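Local coordinates for protein 7,8-dihydro-6-hydroxymethylpterin pyrophosphokinase-dihydropteroate synthase (Plasmodium falciparum, PDB 6JWY) that probably uses ATP to pyrophosphorylate 6-hydroxymethyl-7,8-dihydropterin and then joins the product to 4-aminobenzoate, giving 7,8-dihydropteroate for folate biosynthesis, at residues Val392-Val397 against Leu684-Asp689; Val428-Gly433 against Ile478-Thr483. The protein carries 1 engineered substitution. All blocks are in the same frame, centred on the assembly; numbering follows the deposited sequence.

Interaction 1 of 2, residues Val392-Val397 against Leu684-Asp689. With CKL (4-[(2-azanyl-4-oxidanylidene-7,8-dihydro-3~{H}-pteridin-6-yl)methylamino]-~{N}-(5,6-dimethoxypyrimidin-4-yl)benzenesulfonamide), chain C; ACT (acetate ion), chain J.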
ATOM      1  N   VAL A 392      -1.291  12.403 -16.558  1.00 15.02           N
ATOM      2  CA  VAL A 392      -0.765  13.140 -17.694  1.00 14.34           C
ATOM      3  C   VAL A 392      -1.206  12.402 -18.957  1.00 15.10           C
ATOM      4  O   VAL A 392      -0.729  11.292 -19.230  1.00 15.54           O
ATOM      5  CB  VAL A 392       0.777  13.188 -17.620  1.00 13.80           C
ATOM      6  CG1 VAL A 392       1.395  13.744 -18.892  1.00 12.23           C
ATOM      7  CG2 VAL A 392       1.304  13.900 -16.374  1.00 12.71           C
ATOM      8  N   GLY A 393      -2.100  13.022 -19.740  1.00 14.94           N
ATOM      9  CA  GLY A 393      -2.570  12.385 -20.966  1.00 15.54           C
ATOM     10  C   GLY A 393      -1.579  12.492 -22.133  1.00 16.21           C
ATOM     11  O   GLY A 393      -0.994  13.547 -22.379  1.00 16.15           O
ATOM     12  N   ILE A 394      -1.418  11.390 -22.867  1.00 16.80           N
ATOM     13  CA  ILE A 394      -0.512  11.344 -24.007  1.00 18.36           C
ATOM     14  C   ILE A 394      -1.251  11.777 -25.271  1.00 20.08           C
ATOM     15  O   ILE A 394      -2.245  11.154 -25.635  1.00 20.15           O
ATOM     16  CB  ILE A 394       0.026   9.914 -24.211  1.00 17.20           C
ATOM     17  CG1 ILE A 394       0.822   9.414 -23.002  1.00 16.12           C
ATOM     18  CG2 ILE A 394       0.810   9.814 -25.514  1.00 15.91           C
ATOM     19  CD1 ILE A 394       1.085   7.933 -23.058  1.00 16.19           C
ATOM     20  N   LEU A 395      -0.713  12.799 -25.952  1.00 22.15           N
ATOM     21  CA  LEU A 395      -1.109  13.164 -27.302  1.00 22.94           C
ATOM     22  C   LEU A 395       0.071  12.982 -28.253  1.00 25.29           C
ATOM     23  O   LEU A 395       0.983  13.820 -28.295  1.00 24.08           O
ATOM     24  CB  LEU A 395      -1.575  14.620 -27.287  1.00 23.24           C
ATOM     25  CG  LEU A 395      -2.233  15.102 -28.579  1.00 23.85           C
ATOM     26  CD1 LEU A 395      -3.686  14.646 -28.641  1.00 25.11           C
ATOM     27  CD2 LEU A 395      -2.165  16.617 -28.670  1.00 24.18           C
ATOM     28  N   ASN A 396       0.062  11.866 -28.995  1.00 27.82           N
ATOM     29  CA  ASN A 396       1.031  11.670 -30.061  1.00 32.37           C
ATOM     30  C   ASN A 396       0.438  12.205 -31.363  1.00 35.82           C
ATOM     31  O   ASN A 396      -0.398  11.543 -31.967  1.00 40.46           O
ATOM     32  CB  ASN A 396       1.333  10.193 -30.296  1.00 35.71           C
ATOM     33  CG  ASN A 396       2.057   9.524 -29.150  1.00 42.10           C
ATOM     34  OD1 ASN A 396       1.556   8.562 -28.568  1.00 47.09           O
ATOM     35  ND2 ASN A 396       3.250  10.003 -28.835  1.00 48.46           N
ATOM     36  N   VAL A 397       0.835  13.414 -31.774  1.00 37.13           N
ATOM     37  CA  VAL A 397       0.623  13.872 -33.142  1.00 43.64           C
ATOM     38  C   VAL A 397       1.556  13.066 -34.052  1.00 50.35           C
ATOM     39  O   VAL A 397       2.763  13.326 -34.105  1.00 52.20           O
ATOM     40  CB  VAL A 397       0.925  15.379 -33.286  1.00 39.00           C
ATOM     41  CG1 VAL A 397       0.129  16.017 -34.408  1.00 38.22           C
ATOM     42  CG2 VAL A 397       0.720  16.138 -31.990  1.00 36.67           C
ATOM     43  N   LEU A 684       3.207  11.692 -10.884  1.00 12.75           N
ATOM     44  CA  LEU A 684       2.630  11.833 -12.222  1.00 12.90           C
ATOM     45  C   LEU A 684       2.746  10.499 -12.955  1.00 13.32           C
ATOM     46  O   LEU A 684       3.830   9.916 -12.967  1.00 15.44           O
ATOM     47  CB  LEU A 684       3.398  12.927 -12.978  1.00 12.63           C
ATOM     48  CG  LEU A 684       3.311  14.335 -12.375  1.00 13.24           C
ATOM     49  CD1 LEU A 684       4.622  14.716 -11.702  1.00 13.06           C
ATOM     50  CD2 LEU A 684       2.904  15.403 -13.387  1.00 12.32           C
ATOM     51  N   ILE A 685       1.643  10.004 -13.527  1.00 12.92           N
ATOM     52  CA  ILE A 685       1.691   8.827 -14.392  1.00 13.30           C
ATOM     53  C   ILE A 685       1.280   9.222 -15.811  1.00 14.68           C
ATOM     54  O   ILE A 685       0.247   9.869 -16.027  1.00 15.56           O
ATOM     55  CB  ILE A 685       0.821   7.662 -13.847  1.00 13.15           C
ATOM     56  CG1 ILE A 685      -0.672   8.011 -13.715  1.00 12.03           C
ATOM     57  CG2 ILE A 685       1.407   7.077 -12.554  1.00 12.23           C
ATOM     58  CD1 ILE A 685      -1.540   6.873 -13.212  1.00 10.47           C
ATOM     59  N   ARG A 686       2.104   8.833 -16.793  1.00 15.02           N
ATOM     60  CA  ARG A 686       1.910   9.251 -18.179  1.00 14.42           C
ATOM     61  C   ARG A 686       1.134   8.168 -18.926  1.00 14.21           C
ATOM     62  O   ARG A 686       1.667   7.083 -19.093  1.00 15.58           O
ATOM     63  CB  ARG A 686       3.288   9.440 -18.823  1.00 14.46           C
ATOM     64  CG  ARG A 686       3.268  10.199 -20.141  1.00 15.01           C
ATOM     65  CD  ARG A 686       4.629  10.254 -20.811  1.00 15.56           C
ATOM     66  NE  ARG A 686       4.581  10.663 -22.205  1.00 15.38           N
ATOM     67  CZ  ARG A 686       4.525   9.824 -23.246  1.00 15.94           C
ATOM     68  NH1 ARG A 686       4.494  10.324 -24.472  1.00 16.22           N
ATOM     69  NH2 ARG A 686       4.505   8.505 -23.071  1.00 14.63           N
ATOM     70  N   VAL A 687      -0.098   8.450 -19.380  1.00 13.31           N
ATOM     71  CA  VAL A 687      -0.995   7.381 -19.817  1.00 13.99           C
ATOM     72  C   VAL A 687      -1.735   7.748 -21.110  1.00 15.27           C
ATOM     73  O   VAL A 687      -2.069   8.923 -21.347  1.00 15.07           O
ATOM     74  CB  VAL A 687      -2.013   6.999 -18.714  1.00 13.37           C
ATOM     75  CG1 VAL A 687      -1.359   6.353 -17.508  1.00 13.10           C
ATOM     76  CG2 VAL A 687      -2.864   8.170 -18.270  1.00 12.28           C
ATOM     77  N   HIS A 688      -2.034   6.708 -21.910  1.00 16.39           N
ATOM     78  CA  HIS A 688      -2.927   6.791 -23.069  1.00 18.51           C
ATOM     79  C   HIS A 688      -4.396   6.787 -22.657  1.00 20.29           C
ATOM     80  O   HIS A 688      -5.166   7.601 -23.155  1.00 22.61           O
ATOM     81  CB  HIS A 688      -2.736   5.606 -24.028  1.00 18.62           C
ATOM     82  CG  HIS A 688      -1.397   5.613 -24.681  1.00 20.76           C
ATOM     83  ND1 HIS A 688      -0.344   4.825 -24.204  1.00 21.68           N
ATOM     84  CD2 HIS A 688      -0.923   6.341 -25.719  1.00 18.83           C
ATOM     85  CE1 HIS A 688       0.724   5.063 -24.939  1.00 22.74           C
ATOM     86  NE2 HIS A 688       0.390   5.994 -25.877  1.00 20.82           N
ATOM     87  N   ASP A 689      -4.776   5.845 -21.779  1.00 20.58           N
ATOM     88  CA  ASP A 689      -6.153   5.598 -21.362  1.00 20.80           C
ATOM     89  C   ASP A 689      -6.564   6.455 -20.159  1.00 19.73           C
ATOM     90  O   ASP A 689      -6.568   5.982 -19.029  1.00 20.09           O
ATOM     91  CB  ASP A 689      -6.281   4.106 -21.084  1.00 24.11           C
ATOM     92  CG  ASP A 689      -5.738   3.322 -22.273  1.00 29.95           C
ATOM     93  OD1 ASP A 689      -6.237   3.563 -23.396  1.00 30.30           O
ATOM     94  OD2 ASP A 689      -4.800   2.506 -22.089  1.00 35.30           O
TER
HETATM   95  C2  CKL C 801       8.647  10.335 -20.394  1.00 10.41           C
HETATM   96  C4  CKL C 801       8.343   8.001 -20.619  1.00 10.85           C
HETATM   97  C5  CKL C 801       8.053   8.129 -22.053  1.00 10.89           C
HETATM   98  C6  CKL C 801       8.112   9.515 -22.549  1.00 10.88           C
HETATM   99  O24 CKL C 801       9.133  -0.959 -24.645  1.00 42.72           O
HETATM  100  S21 CKL C 801       8.157  -0.389 -25.550  1.00 48.25           S
HETATM  101  O23 CKL C 801       6.898  -0.944 -25.170  1.00 48.20           O
HETATM  102  N22 CKL C 801       8.307  -0.729 -27.132  1.00 60.54           N
HETATM  103  C25 CKL C 801       9.369  -1.333 -27.723  1.00 73.22           C
HETATM  104  C30 CKL C 801       9.309  -1.605 -29.084  1.00 80.27           C
HETATM  105  O31 CKL C 801       8.199  -1.266 -29.822  1.00 88.46           O
HETATM  106  C32 CKL C 801       8.165  -0.048 -30.571  1.00 96.61           C
HETATM  107  C29 CKL C 801      10.383  -2.242 -29.683  1.00 85.31           C
HETATM  108  O33 CKL C 801      10.350  -2.532 -31.030  1.00 98.01           O
HETATM  109  C34 CKL C 801      10.854  -3.772 -31.553  1.00104.94           C
HETATM  110  N28 CKL C 801      11.463  -2.564 -28.927  1.00 87.35           N
HETATM  111  C27 CKL C 801      11.506  -2.289 -27.610  1.00 86.57           C
HETATM  112  N26 CKL C 801      10.472  -1.685 -27.007  1.00 78.78           N
HETATM  113  C18 CKL C 801       8.243   1.217 -25.523  1.00 36.42           C
HETATM  114  C17 CKL C 801       7.149   1.947 -25.992  1.00 30.33           C
HETATM  115  C16 CKL C 801       7.209   3.335 -25.987  1.00 26.46           C
HETATM  116  C19 CKL C 801       9.401   1.879 -25.080  1.00 29.86           C
HETATM  117  C20 CKL C 801       9.452   3.273 -25.078  1.00 25.64           C
HETATM  118  C15 CKL C 801       8.339   4.006 -25.513  1.00 24.06           C
HETATM  119  N14 CKL C 801       8.376   5.383 -25.494  1.00 21.45           N
HETATM  120  C13 CKL C 801       7.248   6.314 -25.341  1.00 15.47           C
HETATM  121  C8  CKL C 801       7.559   7.327 -24.247  1.00 13.03           C
HETATM  122  C9  CKL C 801       7.601   8.709 -24.782  1.00 11.48           C
HETATM  123  N10 CKL C 801       7.891   9.741 -23.839  1.00 10.75           N
HETATM  124  N1  CKL C 801       8.387  10.566 -21.708  1.00 10.48           N
HETATM  125  N7  CKL C 801       7.770   7.074 -22.896  1.00 11.89           N
HETATM  126  O12 CKL C 801       8.313   6.871 -20.080  1.00 11.27           O
HETATM  127  N3  CKL C 801       8.635   9.095 -19.883  1.00 10.53           N
HETATM  128  N11 CKL C 801       8.969  11.360 -19.583  1.00  9.89           N
HETATM  129  C   ACT J 808       3.864   6.660 -26.380  1.00 35.87           C
HETATM  130  O   ACT J 808       4.105   7.850 -26.020  1.00 31.14           O
HETATM  131  OXT ACT J 808       4.180   5.641 -25.716  1.00 31.46           O
HETATM  132  CH3 ACT J 808       3.114   6.424 -27.711  1.00 37.47           C
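Ile394 meets two flat groups with one side chain. Its CD1 stands 3.4 Å from the centroid of the His688 imidazole, 9° off the ring normal, a CH-pi contact over the face. The same branch also covers one face of the Arg686 guanidinium, where CD1 is 3.5 Å from NH2. The ring nitrogen N10 of the bound pterin-sulfonamide lies over the opposite face, 3.4 Å from Arg686 CZ, which leaves the guanidinium sandwiched. At its edge, Arg686 NH1 (2.9 Å) and NH2 (3.0 Å) both donate to O of an acetate, probably from the crystallisation liquor. This anion plausibly marks where the substrate diphosphate would sit, as in related synthases. These groups rise from the seam of a TIM barrel, where its first strand, 390-396, pairs in parallel with its last, 684-687. The seam is bonded by Val392 N to Ile685 O, Val687 N to Val392 O at 2.9 Å, and Ile394 N to Val687 O. Arg686 reaches the pterin because its chain is extended from CG to NE, with CG anti to the backbone N (chi1 -165°). A salt bridge from NE to Asp430 fixes the plane, while Ser607 holds His688 through ND1.

Interaction 2 of 2, residues Val428-Gly433 against Ile478-Thr483. With CKL (4-[(2-azanyl-4-oxidanylidene-7,8-dihydro-3~{H}-pteridin-6-yl)methylamino]-~{N}-(5,6-dimethoxypyrimidin-4-yl)benzenesulfonamide), chain C.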
ATOM      1  N   VAL A 428      -2.706  17.171 -16.911  1.00 23.11           N
ATOM      2  CA  VAL A 428      -1.546  17.527 -17.714  1.00 21.69           C
ATOM      3  C   VAL A 428      -1.719  16.812 -19.048  1.00 23.13           C
ATOM      4  O   VAL A 428      -2.065  15.619 -19.039  1.00 24.87           O
ATOM      5  CB  VAL A 428      -0.221  17.113 -17.032  1.00 21.81           C
ATOM      6  CG1 VAL A 428       0.991  17.410 -17.889  1.00 18.59           C
ATOM      7  CG2 VAL A 428      -0.035  17.726 -15.638  1.00 22.54           C
ATOM      8  N   ILE A 429      -1.509  17.541 -20.164  1.00 20.03           N
ATOM      9  CA  ILE A 429      -1.416  16.939 -21.492  1.00 22.04           C
ATOM     10  C   ILE A 429       0.058  16.882 -21.918  1.00 21.32           C
ATOM     11  O   ILE A 429       0.719  17.918 -21.959  1.00 22.12           O
ATOM     12  CB  ILE A 429      -2.222  17.759 -22.536  1.00 22.49           C
ATOM     13  CG1 ILE A 429      -3.628  18.168 -22.080  1.00 23.47           C
ATOM     14  CG2 ILE A 429      -2.238  17.071 -23.893  1.00 20.43           C
ATOM     15  CD1 ILE A 429      -4.637  17.036 -22.013  1.00 26.14           C
ATOM     16  N   ASP A 430       0.586  15.700 -22.260  1.00 20.61           N
ATOM     17  CA  ASP A 430       1.958  15.622 -22.756  1.00 21.26           C
ATOM     18  C   ASP A 430       1.906  15.399 -24.266  1.00 22.08           C
ATOM     19  O   ASP A 430       1.450  14.344 -24.707  1.00 20.48           O
ATOM     20  CB  ASP A 430       2.813  14.551 -22.055  1.00 21.05           C
ATOM     21  CG  ASP A 430       4.253  14.425 -22.574  1.00 25.22           C
ATOM     22  OD1 ASP A 430       4.973  15.472 -22.582  1.00 24.67           O
ATOM     23  OD2 ASP A 430       4.676  13.268 -22.981  1.00 23.64           O
ATOM     24  N   ILE A 431       2.365  16.403 -25.033  1.00 23.30           N
ATOM     25  CA  ILE A 431       2.290  16.414 -26.490  1.00 24.54           C
ATOM     26  C   ILE A 431       3.665  16.153 -27.096  1.00 23.65           C
ATOM     27  O   ILE A 431       4.677  16.702 -26.660  1.00 20.92           O
ATOM     28  CB  ILE A 431       1.684  17.725 -27.054  1.00 27.07           C
ATOM     29  CG1 ILE A 431       1.518  17.655 -28.573  1.00 27.22           C
ATOM     30  CG2 ILE A 431       2.517  18.945 -26.695  1.00 26.20           C
ATOM     31  CD1 ILE A 431       0.575  18.700 -29.114  1.00 30.99           C
ATOM     32  N   GLY A 432       3.648  15.378 -28.181  1.00 25.63           N
ATOM     33  CA  GLY A 432       4.853  14.933 -28.852  1.00 28.63           C
ATOM     34  C   GLY A 432       4.623  14.689 -30.340  1.00 34.12           C
ATOM     35  O   GLY A 432       3.514  14.356 -30.755  1.00 33.32           O
ATOM     36  N   GLY A 433       5.700  14.880 -31.119  1.00 40.88           N
ATOM     37  CA  GLY A 433       5.711  14.661 -32.555  1.00 44.12           C
ATOM     38  C   GLY A 433       6.246  13.281 -32.894  1.00 52.52           C
ATOM     39  O   GLY A 433       5.487  12.316 -32.660  1.00 58.74           O
ATOM     40  N   ILE A 478      -2.195  21.782 -17.587  1.00 20.94           N
ATOM     41  CA  ILE A 478      -0.779  22.021 -17.752  1.00 18.39           C
ATOM     42  C   ILE A 478      -0.370  21.283 -19.021  1.00 17.42           C
ATOM     43  O   ILE A 478      -0.889  20.197 -19.292  1.00 16.91           O
ATOM     44  CB  ILE A 478      -0.066  21.529 -16.482  1.00 18.17           C
ATOM     45  CG1 ILE A 478      -0.504  22.355 -15.264  1.00 16.15           C
ATOM     46  CG2 ILE A 478       1.443  21.519 -16.671  1.00 17.81           C
ATOM     47  CD1 ILE A 478      -0.398  21.610 -13.955  1.00 15.75           C
ATOM     48  N   ILE A 479       0.492  21.931 -19.818  1.00 16.11           N
ATOM     49  CA  ILE A 479       0.913  21.403 -21.106  1.00 15.29           C
ATOM     50  C   ILE A 479       2.407  21.104 -21.017  1.00 15.57           C
ATOM     51  O   ILE A 479       3.229  21.978 -20.679  1.00 14.19           O
ATOM     52  CB  ILE A 479       0.614  22.392 -22.264  1.00 14.99           C
ATOM     53  CG1 ILE A 479      -0.833  22.901 -22.286  1.00 15.94           C
ATOM     54  CG2 ILE A 479       1.022  21.821 -23.607  1.00 13.02           C
ATOM     55  CD1 ILE A 479      -1.843  21.905 -22.845  1.00 16.50           C
ATOM     56  N   SER A 480       2.734  19.848 -21.323  1.00 16.10           N
ATOM     57  CA  SER A 480       4.121  19.476 -21.451  1.00 17.17           C
ATOM     58  C   SER A 480       4.376  19.056 -22.893  1.00 16.35           C
ATOM     59  O   SER A 480       3.526  18.421 -23.521  1.00 15.53           O
ATOM     60  CB  SER A 480       4.510  18.445 -20.407  1.00 19.64           C
ATOM     61  OG  SER A 480       4.629  17.122 -20.926  1.00 24.18           O
ATOM     62  N   ILE A 481       5.543  19.452 -23.402  1.00 14.83           N
ATOM     63  CA  ILE A 481       5.981  19.023 -24.716  1.00 13.69           C
ATOM     64  C   ILE A 481       7.132  18.024 -24.587  1.00 13.73           C
ATOM     65  O   ILE A 481       8.170  18.309 -23.990  1.00 12.06           O
ATOM     66  CB  ILE A 481       6.304  20.221 -25.640  1.00 13.63           C
ATOM     67  CG1 ILE A 481       6.660  19.732 -27.054  1.00 13.09           C
ATOM     68  CG2 ILE A 481       7.356  21.137 -25.026  1.00 12.45           C
ATOM     69  CD1 ILE A 481       6.823  20.800 -28.068  1.00 12.63           C
ATOM     70  N   ASP A 482       6.918  16.837 -25.174  1.00 14.44           N
ATOM     71  CA  ASP A 482       7.867  15.741 -25.154  1.00 14.51           C
ATOM     72  C   ASP A 482       8.845  15.980 -26.300  1.00 16.39           C
ATOM     73  O   ASP A 482       8.593  15.529 -27.419  1.00 19.43           O
ATOM     74  CB  ASP A 482       7.130  14.426 -25.381  1.00 13.46           C
ATOM     75  CG  ASP A 482       7.968  13.183 -25.167  1.00 14.13           C
ATOM     76  OD1 ASP A 482       9.208  13.249 -25.352  1.00 14.56           O
ATOM     77  OD2 ASP A 482       7.374  12.139 -24.836  1.00 14.38           O
ATOM     78  N   THR A 483       9.956  16.670 -26.015  1.00 15.76           N
ATOM     79  CA  THR A 483      10.913  17.025 -27.045  1.00 15.45           C
ATOM     80  C   THR A 483      12.327  17.054 -26.473  1.00 15.77           C
ATOM     81  O   THR A 483      12.487  17.347 -25.290  1.00 15.39           O
ATOM     82  CB  THR A 483      10.564  18.381 -27.660  1.00 14.73           C
ATOM     83  OG1 THR A 483      11.458  18.457 -28.761  1.00 15.62           O
ATOM     84  CG2 THR A 483      10.818  19.580 -26.772  1.00 14.37           C
TER
HETATM   85  C2  CKL C 801       8.647  10.335 -20.394  1.00 10.41           C
HETATM   86  C4  CKL C 801       8.343   8.001 -20.619  1.00 10.85           C
HETATM   87  C5  CKL C 801       8.053   8.129 -22.053  1.00 10.89           C
HETATM   88  C6  CKL C 801       8.112   9.515 -22.549  1.00 10.88           C
HETATM   89  O24 CKL C 801       9.133  -0.959 -24.645  1.00 42.72           O
HETATM   90  S21 CKL C 801       8.157  -0.389 -25.550  1.00 48.25           S
HETATM   91  O23 CKL C 801       6.898  -0.944 -25.170  1.00 48.20           O
HETATM   92  N22 CKL C 801       8.307  -0.729 -27.132  1.00 60.54           N
HETATM   93  C25 CKL C 801       9.369  -1.333 -27.723  1.00 73.22           C
HETATM   94  C30 CKL C 801       9.309  -1.605 -29.084  1.00 80.27           C
HETATM   95  O31 CKL C 801       8.199  -1.266 -29.822  1.00 88.46           O
HETATM   96  C32 CKL C 801       8.165  -0.048 -30.571  1.00 96.61           C
HETATM   97  C29 CKL C 801      10.383  -2.242 -29.683  1.00 85.31           C
HETATM   98  O33 CKL C 801      10.350  -2.532 -31.030  1.00 98.01           O
HETATM   99  C34 CKL C 801      10.854  -3.772 -31.553  1.00104.94           C
HETATM  100  N28 CKL C 801      11.463  -2.564 -28.927  1.00 87.35           N
HETATM  101  C27 CKL C 801      11.506  -2.289 -27.610  1.00 86.57           C
HETATM  102  N26 CKL C 801      10.472  -1.685 -27.007  1.00 78.78           N
HETATM  103  C18 CKL C 801       8.243   1.217 -25.523  1.00 36.42           C
HETATM  104  C17 CKL C 801       7.149   1.947 -25.992  1.00 30.33           C
HETATM  105  C16 CKL C 801       7.209   3.335 -25.987  1.00 26.46           C
HETATM  106  C19 CKL C 801       9.401   1.879 -25.080  1.00 29.86           C
HETATM  107  C20 CKL C 801       9.452   3.273 -25.078  1.00 25.64           C
HETATM  108  C15 CKL C 801       8.339   4.006 -25.513  1.00 24.06           C
HETATM  109  N14 CKL C 801       8.376   5.383 -25.494  1.00 21.45           N
HETATM  110  C13 CKL C 801       7.248   6.314 -25.341  1.00 15.47           C
HETATM  111  C8  CKL C 801       7.559   7.327 -24.247  1.00 13.03           C
HETATM  112  C9  CKL C 801       7.601   8.709 -24.782  1.00 11.48           C
HETATM  113  N10 CKL C 801       7.891   9.741 -23.839  1.00 10.75           N
HETATM  114  N1  CKL C 801       8.387  10.566 -21.708  1.00 10.48           N
HETATM  115  N7  CKL C 801       7.770   7.074 -22.896  1.00 11.89           N
HETATM  116  O12 CKL C 801       8.313   6.871 -20.080  1.00 11.27           O
HETATM  117  N3  CKL C 801       8.635   9.095 -19.883  1.00 10.53           N
HETATM  118  N11 CKL C 801       8.969  11.360 -19.583  1.00  9.89           N
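Ile431 CG2 lies 4.1 Å from Ile481 CB, and Ile429 CB lies 4.2 Å from Ile479 CD1, so four isoleucines form one apolar face of this parallel strand pair. Helix 448-464 packs on that face through Val455, Leu456 and Val452, and helix 486-494 covers Ile481: the strand-against-helix layer of a TIM barrel. On the opposite face, Val428 CG2 meets Ile478 CB at 3.9 Å, crossing it at a slant.

Between the two faces the backbones are bonded in strict alternation. Ile429 N binds Ile478 O, Ser480 N binds Ile429 O, Ile431 N binds Ser480 O, and Asp482 N closes the ladder on Ile431 O at 2.7 Å.

Further along, the face that carries Val428 turns polar with Asp430 and Ser480, and Asp482 follows at the C-terminal end of its strand, where a TIM barrel keeps its active site. Asp482 has CG anti to the backbone N (chi1 -171°), and its OD2 accepts the N-H of the pterin ring nitrogen N10 at 2.6 Å in a fairly straight bond (158°). The carboxylate of Asp430 is turned 29° against that of Asp482, and their OD2 atoms are 3.5 Å apart. Asp430 OD2 is held by a salt bridge to Arg686 NE and a hydrogen bond from Asn502 ND2; Arg686 NH1 makes a weak, long ion pair with Asp482.

Two acids this close would probably raise each other's energy, a cost that the arginine may offset, mainly through its salt bridge to Asp430, holding Asp430 as a second-shell group beside the acceptor for the pterin N-H.

In the fold
Both contacts belong to the eight-stranded parallel barrel of the synthase half, and their centres are about 8 Å apart. Strand 390-396 of interaction 1 is the sheet neighbour of strand 428-432 of interaction 2, with Gly393 probably hydrogen-bonded to both Val428 and Asp430, so the order across the sheet is 478-482, 428-432, 390-396, 684-687. Along the chain, interaction 2 joins successive strands and is nested inside the long loop that interaction 1 closes by bringing the last strand back to the first. Chain closure therefore sets residues far apart in sequence around one pterin pocket: both contacts touch the bound pterin-sulfonamide, interaction 1 through Arg686 against the face of the pterin and interaction 2 through Asp482 at its edge.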